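Beta-lactamase Mb2281c (Mycobacterium bovis, PDB 3I7J) probably hydrolyses beta-lactams or related amide or ester substrates, as a serine hydrolase of the beta-lactamase and penicillin-binding protein family. Local coordinates at residues T71-T79 and N198-I206; R92-S100 and V180-P190. All coordinates share one frame; numbering follows the deposited sequence.

Contact 1 (T71-T79 and N198-I206)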
loop_
_atom_site.group_PDB
_atom_site.type_symbol
_atom_site.label_atom_id
_atom_site.label_comp_id
_atom_site.label_asym_id
_atom_site.label_seq_id
_atom_site.Cartn_x
_atom_site.Cartn_y
_atom_site.Cartn_z
ATOM N N THR A 71 -2.024 19.537 -2.810
ATOM C CA THR A 71 -1.132 19.142 -3.902
ATOM C C THR A 71 -1.117 17.617 -4.060
ATOM O O THR A 71 -1.760 16.892 -3.300
ATOM C CB THR A 71 0.328 19.607 -3.650
ATOM O OG1 THR A 71 0.876 18.898 -2.533
ATOM C CG2 THR A 71 0.382 21.116 -3.354
ATOM N N VAL A 72 -0.387 17.136 -5.057
ATOM C CA VAL A 72 -0.257 15.708 -5.283
ATOM C C VAL A 72 0.257 15.041 -3.992
ATOM O O VAL A 72 -0.252 13.992 -3.592
ATOM C CB VAL A 72 0.694 15.440 -6.492
ATOM C CG1 VAL A 72 1.125 13.981 -6.543
ATOM C CG2 VAL A 72 -0.039 15.800 -7.794
ATOM N N ARG A 73 1.230 15.666 -3.324
ATOM C CA ARG A 73 1.783 15.118 -2.083
ATOM C C ARG A 73 0.729 14.959 -0.981
ATOM O O ARG A 73 0.776 13.989 -0.226
ATOM C CB ARG A 73 2.923 15.997 -1.545
ATOM C CG ARG A 73 3.695 15.361 -0.376
ATOM C CD ARG A 73 4.482 16.399 0.425
ATOM N NE ARG A 73 5.347 17.196 -0.436
ATOM C CZ ARG A 73 6.538 16.805 -0.873
ATOM N NH1 ARG A 73 7.023 15.619 -0.521
ATOM N NH2 ARG A 73 7.238 17.596 -1.678
ATOM N N HIS A 74 -0.201 15.913 -0.875
ATOM C CA HIS A 74 -1.254 15.839 0.141
ATOM C C HIS A 74 -2.187 14.682 -0.173
ATOM O O HIS A 74 -2.692 14.011 0.730
ATOM C CB HIS A 74 -2.112 17.114 0.196
ATOM C CG HIS A 74 -1.378 18.339 0.646
ATOM N ND1 HIS A 74 -0.546 19.056 -0.187
ATOM C CD2 HIS A 74 -1.394 19.006 1.826
ATOM C CE1 HIS A 74 -0.085 20.115 0.457
ATOM N NE2 HIS A 74 -0.586 20.107 1.680
ATOM N N LEU A 75 -2.445 14.460 -1.457
ATOM C CA LEU A 75 -3.331 13.376 -1.848
ATOM C C LEU A 75 -2.712 12.025 -1.514
ATOM O O LEU A 75 -3.385 11.142 -0.979
ATOM C CB LEU A 75 -3.653 13.472 -3.335
ATOM C CG LEU A 75 -4.385 14.769 -3.692
ATOM C CD1 LEU A 75 -4.528 14.867 -5.212
ATOM C CD2 LEU A 75 -5.765 14.780 -3.024
ATOM N N LEU A 76 -1.423 11.876 -1.809
ATOM C CA LEU A 76 -0.700 10.637 -1.542
ATOM C C LEU A 76 -0.588 10.317 -0.054
ATOM O O LEU A 76 -0.640 9.148 0.346
ATOM C CB LEU A 76 0.706 10.725 -2.145
ATOM C CG LEU A 76 0.811 10.575 -3.669
ATOM C CD1 LEU A 76 2.164 11.062 -4.178
ATOM C CD2 LEU A 76 0.596 9.117 -4.025
ATOM N N ALA A 77 -0.441 11.360 0.759
ATOM C CA ALA A 77 -0.284 11.213 2.203
ATOM C C ALA A 77 -1.575 11.374 3.010
ATOM O O ALA A 77 -1.540 11.362 4.240
ATOM C CB ALA A 77 0.765 12.207 2.708
ATOM N N HIS A 78 -2.703 11.523 2.324
ATOM C CA HIS A 78 -3.994 11.674 2.988
ATOM C C HIS A 78 -4.064 12.905 3.891
ATOM O O HIS A 78 -4.553 12.832 5.019
ATOM C CB HIS A 78 -4.323 10.417 3.808
ATOM C CG HIS A 78 -4.306 9.157 3.003
ATOM N ND1 HIS A 78 -5.260 8.870 2.050
ATOM C CD2 HIS A 78 -3.414 8.139 2.960
ATOM C CE1 HIS A 78 -4.955 7.732 1.453
ATOM N NE2 HIS A 78 -3.840 7.269 1.986
ATOM N N THR A 79 -3.568 14.038 3.402
ATOM C CA THR A 79 -3.625 15.267 4.183
ATOM C C THR A 79 -4.307 16.396 3.407
ATOM O O THR A 79 -4.218 17.555 3.797
ATOM C CB THR A 79 -2.210 15.756 4.614
ATOM O OG1 THR A 79 -1.439 16.095 3.454
ATOM C CG2 THR A 79 -1.485 14.680 5.408
ATOM N N ASN A 198 -0.384 9.077 13.278
ATOM C CA ASN A 198 -0.819 8.124 12.258
ATOM C C ASN A 198 0.015 8.420 11.014
ATOM O O ASN A 198 -0.475 8.962 10.035
ATOM C CB ASN A 198 -2.322 8.283 11.966
ATOM C CG ASN A 198 -2.875 7.142 11.123
ATOM O OD1 ASN A 198 -2.299 6.062 11.079
ATOM N ND2 ASN A 198 -3.998 7.375 10.466
ATOM N N ASP A 199 1.289 8.051 11.076
ATOM C CA ASP A 199 2.243 8.291 9.995
ATOM C C ASP A 199 1.915 7.654 8.659
ATOM O O ASP A 199 1.468 6.506 8.581
ATOM C CB ASP A 199 3.629 7.826 10.422
ATOM C CG ASP A 199 4.240 8.715 11.484
ATOM O OD1 ASP A 199 3.609 9.742 11.832
ATOM O OD2 ASP A 199 5.349 8.380 11.954
ATOM N N TRP A 200 2.162 8.411 7.599
ATOM C CA TRP A 200 1.929 7.932 6.252
ATOM C C TRP A 200 3.044 8.459 5.349
ATOM O O TRP A 200 3.585 9.544 5.576
ATOM C CB TRP A 200 0.557 8.409 5.760
ATOM C CG TRP A 200 -0.237 7.347 5.044
ATOM C CD1 TRP A 200 -0.086 6.944 3.749
ATOM C CD2 TRP A 200 -1.271 6.523 5.604
ATOM N NE1 TRP A 200 -0.959 5.918 3.465
ATOM C CE2 TRP A 200 -1.698 5.639 4.586
ATOM C CE3 TRP A 200 -1.879 6.445 6.868
ATOM C CZ2 TRP A 200 -2.705 4.684 4.793
ATOM C CZ3 TRP A 200 -2.881 5.493 7.072
ATOM C CH2 TRP A 200 -3.281 4.626 6.036
ATOM N N GLY A 201 3.393 7.677 4.336
ATOM C CA GLY A 201 4.427 8.087 3.403
ATOM C C GLY A 201 3.737 8.615 2.164
ATOM O O GLY A 201 2.671 9.223 2.274
ATOM N N LEU A 202 4.326 8.394 0.991
ATOM C CA LEU A 202 3.715 8.854 -0.252
ATOM C C LEU A 202 2.834 7.761 -0.842
ATOM O O LEU A 202 3.153 7.188 -1.884
ATOM C CB LEU A 202 4.787 9.255 -1.274
ATOM C CG LEU A 202 5.615 10.512 -0.996
ATOM C CD1 LEU A 202 6.677 10.666 -2.084
ATOM C CD2 LEU A 202 4.708 11.726 -0.966
ATOM N N GLY A 203 1.728 7.466 -0.169
ATOM C CA GLY A 203 0.822 6.446 -0.666
ATOM C C GLY A 203 0.962 5.140 0.089
ATOM O O GLY A 203 0.091 4.276 0.021
ATOM N N PHE A 204 2.070 4.998 0.809
ATOM C CA PHE A 204 2.328 3.799 1.593
ATOM C C PHE A 204 2.119 4.124 3.075
ATOM O O PHE A 204 2.595 5.156 3.556
ATOM C CB PHE A 204 3.781 3.330 1.416
ATOM C CG PHE A 204 4.219 3.163 -0.022
ATOM C CD1 PHE A 204 3.339 2.695 -0.996
ATOM C CD2 PHE A 204 5.549 3.401 -0.380
ATOM C CE1 PHE A 204 3.775 2.460 -2.300
ATOM C CE2 PHE A 204 5.997 3.169 -1.677
ATOM C CZ PHE A 204 5.106 2.696 -2.640
ATOM N N GLU A 205 1.420 3.263 3.809
ATOM C CA GLU A 205 1.252 3.532 5.231
ATOM C C GLU A 205 2.588 3.213 5.879
ATOM O O GLU A 205 3.322 2.347 5.401
ATOM C CB GLU A 205 0.184 2.636 5.860
ATOM C CG GLU A 205 -0.233 3.103 7.252
ATOM C CD GLU A 205 -0.651 1.956 8.172
ATOM O OE1 GLU A 205 -1.289 0.993 7.693
ATOM O OE2 GLU A 205 -0.346 2.030 9.379
ATOM N N ILE A 206 2.912 3.929 6.951
ATOM C CA ILE A 206 4.144 3.688 7.698
ATOM C C ILE A 206 3.708 3.277 9.105
ATOM O O ILE A 206 2.904 3.955 9.742
ATOM C CB ILE A 206 5.035 4.947 7.765
ATOM C CG1 ILE A 206 5.624 5.238 6.382
ATOM C CG2 ILE A 206 6.168 4.742 8.755
ATOM C CD1 ILE A 206 6.510 6.501 6.346
HETATM O O HOH W 1 -2.314 4.893 1.195
#
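Next to the probable active site, an edge-to-face aromatic pair, H78 against W200, joins the end of helix 72-76 to the loop that leads into strand 205-206. The imidazole brings its CD2 edge over one face of the indole, CD2 lying 3.3 Å from W200 NE1, with the H78 ring and the five-membered ring of W200 turned 81° apart. The opposite indole face is covered by CG of E205, so the ring is packed between the two. A water ties the pair further: it accepts from W200 NE1 at 2.8 Å, donates to G203 O at 2.7 Å, and sits in the imidazole plane 2.9 Å from H78 NE2. H78 leaves the helix in a Schellman motif with positive phi, and its CG, anti to the carbonyl carbon (chi1 -56°), carries the ring across to the indole.

Two residues earlier in the chain, at L76, the backbones come close: L76 O is 2.9 Å from G203 N, and G203 CA adds a CH...O contact to the same oxygen. L202, at the centre of an inverse gamma turn, touches both helix side chains with CD2, 3.8 Å from R73 CG and 4.2 Å from L76 CD1. NH1 of R73 is hydrogen-bonded to Q181 OE1.

W200 also reaches the S40, K43 and Y99 side chains of a probable SxxK-type site. H78 and W200 both meet the Y99 ring, so the pair probably forms second-shell packing for the tyrosine of the SxxK-type site of this family.

Contact 2 (R92-S100 and V180-P190)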
loop_
_atom_site.group_PDB
_atom_site.type_symbol
_atom_site.label_atom_id
_atom_site.label_comp_id
_atom_site.label_asym_id
_atom_site.label_seq_id
_atom_site.Cartn_x
_atom_site.Cartn_y
_atom_site.Cartn_z
ATOM N N ARG A 92 -8.551 21.872 6.372
ATOM C CA ARG A 92 -7.560 22.631 5.617
ATOM C C ARG A 92 -6.382 21.722 5.294
ATOM O O ARG A 92 -5.842 21.061 6.173
ATOM C CB ARG A 92 -7.070 23.824 6.441
ATOM C CG ARG A 92 -8.184 24.744 6.912
ATOM C CD ARG A 92 -7.671 25.904 7.763
ATOM N NE ARG A 92 -6.786 26.800 7.023
ATOM C CZ ARG A 92 -5.477 26.616 6.876
ATOM N NH1 ARG A 92 -4.887 25.564 7.425
ATOM N NH2 ARG A 92 -4.755 27.486 6.179
ATOM N N PRO A 93 -5.956 21.697 4.026
ATOM C CA PRO A 93 -4.831 20.858 3.589
ATOM C C PRO A 93 -3.624 20.908 4.532
ATOM O O PRO A 93 -3.207 21.984 4.962
ATOM C CB PRO A 93 -4.497 21.419 2.206
ATOM C CG PRO A 93 -5.825 21.934 1.715
ATOM C CD PRO A 93 -6.393 22.604 2.949
ATOM N N GLY A 94 -3.078 19.739 4.860
ATOM C CA GLY A 94 -1.910 19.675 5.728
ATOM C C GLY A 94 -2.131 19.793 7.230
ATOM O O GLY A 94 -1.200 19.609 8.015
ATOM N N THR A 95 -3.354 20.088 7.642
ATOM C CA THR A 95 -3.647 20.235 9.060
ATOM C C THR A 95 -4.061 18.915 9.689
ATOM O O THR A 95 -3.744 18.648 10.845
ATOM C CB THR A 95 -4.775 21.247 9.290
ATOM O OG1 THR A 95 -6.005 20.721 8.767
ATOM C CG2 THR A 95 -4.449 22.557 8.589
ATOM N N ARG A 96 -4.777 18.092 8.933
ATOM C CA ARG A 96 -5.212 16.813 9.459
ATOM C C ARG A 96 -4.866 15.633 8.570
ATOM O O ARG A 96 -4.719 15.755 7.355
ATOM C CB ARG A 96 -6.723 16.814 9.722
ATOM C CG ARG A 96 -7.124 17.568 10.976
ATOM C CD ARG A 96 -8.427 17.041 11.557
ATOM N NE ARG A 96 -9.591 17.424 10.767
ATOM C CZ ARG A 96 -10.818 16.954 10.972
ATOM N NH1 ARG A 96 -11.040 16.076 11.944
ATOM N NH2 ARG A 96 -11.825 17.368 10.210
ATOM N N ARG A 97 -4.723 14.480 9.205
ATOM C CA ARG A 97 -4.438 13.263 8.492
ATOM C C ARG A 97 -5.681 12.408 8.515
ATOM O O ARG A 97 -6.044 11.869 9.560
ATOM C CB ARG A 97 -3.296 12.506 9.161
ATOM C CG ARG A 97 -3.071 11.103 8.627
ATOM C CD ARG A 97 -1.576 10.806 8.542
ATOM N NE ARG A 97 -1.002 11.326 7.322
ATOM C CZ ARG A 97 0.265 11.701 7.171
ATOM N NH1 ARG A 97 1.134 11.625 8.172
ATOM N NH2 ARG A 97 0.656 12.155 5.993
HETATM N N MSE A 98 -6.368 12.305 7.388
HETATM C CA MSE A 98 -7.526 11.434 7.357
HETATM C C MSE A 98 -7.542 10.601 6.090
HETATM O O MSE A 98 -7.574 11.112 4.967
HETATM C CB MSE A 98 -8.829 12.218 7.563
HETATM C CG MSE A 98 -9.290 13.139 6.472
HETATM SE SE MSE A 98 -10.965 14.073 7.024
HETATM C CE MSE A 98 -10.131 15.602 7.897
ATOM N N TYR A 99 -7.467 9.297 6.305
ATOM C CA TYR A 99 -7.454 8.321 5.231
ATOM C C TYR A 99 -8.580 8.642 4.265
ATOM O O TYR A 99 -9.697 8.902 4.692
ATOM C CB TYR A 99 -7.650 6.927 5.816
ATOM C CG TYR A 99 -7.510 5.817 4.809
ATOM C CD1 TYR A 99 -6.283 5.560 4.200
ATOM C CD2 TYR A 99 -8.597 5.009 4.481
ATOM C CE1 TYR A 99 -6.140 4.516 3.290
ATOM C CE2 TYR A 99 -8.464 3.960 3.573
ATOM C CZ TYR A 99 -7.237 3.720 2.985
ATOM O OH TYR A 99 -7.101 2.678 2.104
ATOM N N SER A 100 -8.294 8.638 2.964
ATOM C CA SER A 100 -9.328 8.954 1.985
ATOM C C SER A 100 -9.243 8.198 0.668
ATOM O O SER A 100 -8.181 8.129 0.044
ATOM C CB SER A 100 -9.320 10.455 1.684
ATOM O OG SER A 100 -10.236 10.764 0.647
ATOM N N VAL A 180 7.984 9.626 6.391
ATOM C CA VAL A 180 6.755 10.253 6.825
ATOM C C VAL A 180 6.588 11.648 6.226
ATOM O O VAL A 180 7.472 12.500 6.301
ATOM C CB VAL A 180 6.659 10.309 8.382
ATOM C CG1 VAL A 180 7.865 11.020 8.963
ATOM C CG2 VAL A 180 5.363 11.009 8.795
ATOM N N GLN A 181 5.433 11.840 5.605
ATOM C CA GLN A 181 5.061 13.082 4.956
ATOM C C GLN A 181 4.076 13.793 5.880
ATOM O O GLN A 181 3.107 13.183 6.332
ATOM C CB GLN A 181 4.388 12.749 3.628
ATOM C CG GLN A 181 5.238 11.882 2.701
ATOM C CD GLN A 181 6.409 12.652 2.127
ATOM O OE1 GLN A 181 6.254 13.789 1.700
ATOM N NE2 GLN A 181 7.580 12.032 2.102
ATOM N N PHE A 182 4.312 15.074 6.151
ATOM C CA PHE A 182 3.443 15.831 7.054
ATOM C C PHE A 182 3.460 15.119 8.417
ATOM O O PHE A 182 2.441 14.622 8.889
ATOM C CB PHE A 182 2.014 15.883 6.511
ATOM C CG PHE A 182 1.901 16.501 5.145
ATOM C CD1 PHE A 182 1.924 17.891 4.981
ATOM C CD2 PHE A 182 1.773 15.691 4.018
ATOM C CE1 PHE A 182 1.820 18.468 3.706
ATOM C CE2 PHE A 182 1.670 16.245 2.740
ATOM C CZ PHE A 182 1.693 17.641 2.579
ATOM N N PRO A 183 4.635 15.054 9.060
ATOM C CA PRO A 183 4.804 14.406 10.363
ATOM C C PRO A 183 4.080 15.145 11.478
ATOM O O PRO A 183 3.803 16.339 11.361
ATOM C CB PRO A 183 6.315 14.440 10.559
ATOM C CG PRO A 183 6.678 15.754 9.932
ATOM C CD PRO A 183 5.902 15.675 8.628
ATOM N N GLY A 184 3.776 14.427 12.555
ATOM C CA GLY A 184 3.117 15.034 13.695
ATOM C C GLY A 184 1.608 14.966 13.679
ATOM O O GLY A 184 0.972 15.316 14.667
ATOM N N LEU A 185 1.032 14.510 12.570
ATOM C CA LEU A 185 -0.418 14.422 12.455
ATOM C C LEU A 185 -1.013 13.147 13.056
ATOM O O LEU A 185 -0.548 12.034 12.790
ATOM C CB LEU A 185 -0.826 14.542 10.984
ATOM C CG LEU A 185 -0.406 15.828 10.261
ATOM C CD1 LEU A 185 -0.877 15.762 8.817
ATOM C CD2 LEU A 185 -1.004 17.057 10.962
ATOM N N ASP A 186 -2.050 13.329 13.869
ATOM C CA ASP A 186 -2.745 12.226 14.524
ATOM C C ASP A 186 -3.981 11.855 13.730
ATOM O O ASP A 186 -4.446 12.627 12.894
ATOM C CB ASP A 186 -3.180 12.625 15.934
ATOM C CG ASP A 186 -2.047 12.575 16.933
ATOM O OD1 ASP A 186 -0.897 12.298 16.535
ATOM O OD2 ASP A 186 -2.307 12.813 18.126
ATOM N N GLY A 187 -4.523 10.671 13.997
ATOM C CA GLY A 187 -5.709 10.255 13.281
ATOM C C GLY A 187 -6.025 8.784 13.401
ATOM O O GLY A 187 -5.263 8.009 13.974
ATOM N N VAL A 188 -7.158 8.387 12.850
ATOM C CA VAL A 188 -7.542 6.999 12.932
ATOM C C VAL A 188 -7.072 6.187 11.734
ATOM O O VAL A 188 -7.040 6.669 10.602
ATOM C CB VAL A 188 -9.071 6.855 13.068
ATOM C CG1 VAL A 188 -9.542 7.550 14.336
ATOM C CG2 VAL A 188 -9.760 7.444 11.855
ATOM N N LEU A 189 -6.660 4.960 12.014
ATOM C CA LEU A 189 -6.246 4.034 10.980
ATOM C C LEU A 189 -7.443 3.093 10.949
ATOM O O LEU A 189 -7.646 2.313 11.877
ATOM C CB LEU A 189 -4.990 3.275 11.392
ATOM C CG LEU A 189 -4.619 2.087 10.484
ATOM C CD1 LEU A 189 -4.314 2.573 9.070
ATOM C CD2 LEU A 189 -3.405 1.365 11.073
ATOM N N PRO A 190 -8.272 3.181 9.896
ATOM C CA PRO A 190 -9.460 2.331 9.766
ATOM C C PRO A 190 -9.216 0.907 10.255
ATOM O O PRO A 190 -8.314 0.228 9.776
ATOM C CB PRO A 190 -9.756 2.397 8.276
ATOM C CG PRO A 190 -9.348 3.811 7.935
ATOM C CD PRO A 190 -8.047 3.971 8.668
HETATM O O HOH W 2 1.652 11.615 11.113
HETATM O O HOH W 3 -5.775 9.481 10.211
HETATM O O HOH W 4 -4.611 15.124 12.159
HETATM O O HOH W 5 -8.098 8.593 9.196
#
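R97 carries this contact, its guanidinium reaching the carbonyl of Q181 edge-on. NH2 donates to Q181 O at 2.7 Å with an N-H...O angle of 155°, the oxygen lying near the guanidinium plane and the donor tilted 29° from the carbonyl plane, while NH1 makes a weak second bond to it at 3.1 Å. Bends at chi2 and chi3 bring the guanidinium to the Q181 carbonyl, and NH1 also donates to a water that bridges to L185 O. A77 O takes a further bond from NH2, so both contacts share this arginine.

Nearer the backbone, R97 CB packs on L185 CB at 3.7 Å. The leucine sets its two methyls against the opposing main chain, CD2 coming 3.2 Å from T95 O and CD1 lying beside G94 O and R96 C. G94 itself passes close to the F182 ring, CD1 of F182 being 4.3 Å from G94 CA. Toward the other end water takes over: separate molecules connect R97 N to D186 O, R97 O to V188 O, and Y99 N to V188 O. There the P190 ring rests obliquely on Y99, CG to CD2 3.7 Å, while the tyrosine hydroxyl is bonded to K43 and S40.

The 92-100 loop leads into helix 101-115, with S100 at its N-cap, and packs against the type II turn at F182-L185 and strand 187-189, which pairs with strand 193-195; F182 also rests on helix 72-76.

Contact 1 is the buried one, closing helix 72-76 against the loop before strand 205-206 with an aromatic pair and leucine packing. Contact 2 lies nearer the surface, where two largely irregular segments are joined by an arginine and a row of waters. Their centres are about 8 Å apart, and they are physically coupled: T79 O of contact 1 probably accepts from G94 N of contact 2, and Q181, whose carbonyl holds R97, sends its side chain to R73 on the helix of contact 1. Both also meet the probable active site, through W200 in contact 1 and Y99 in contact 2.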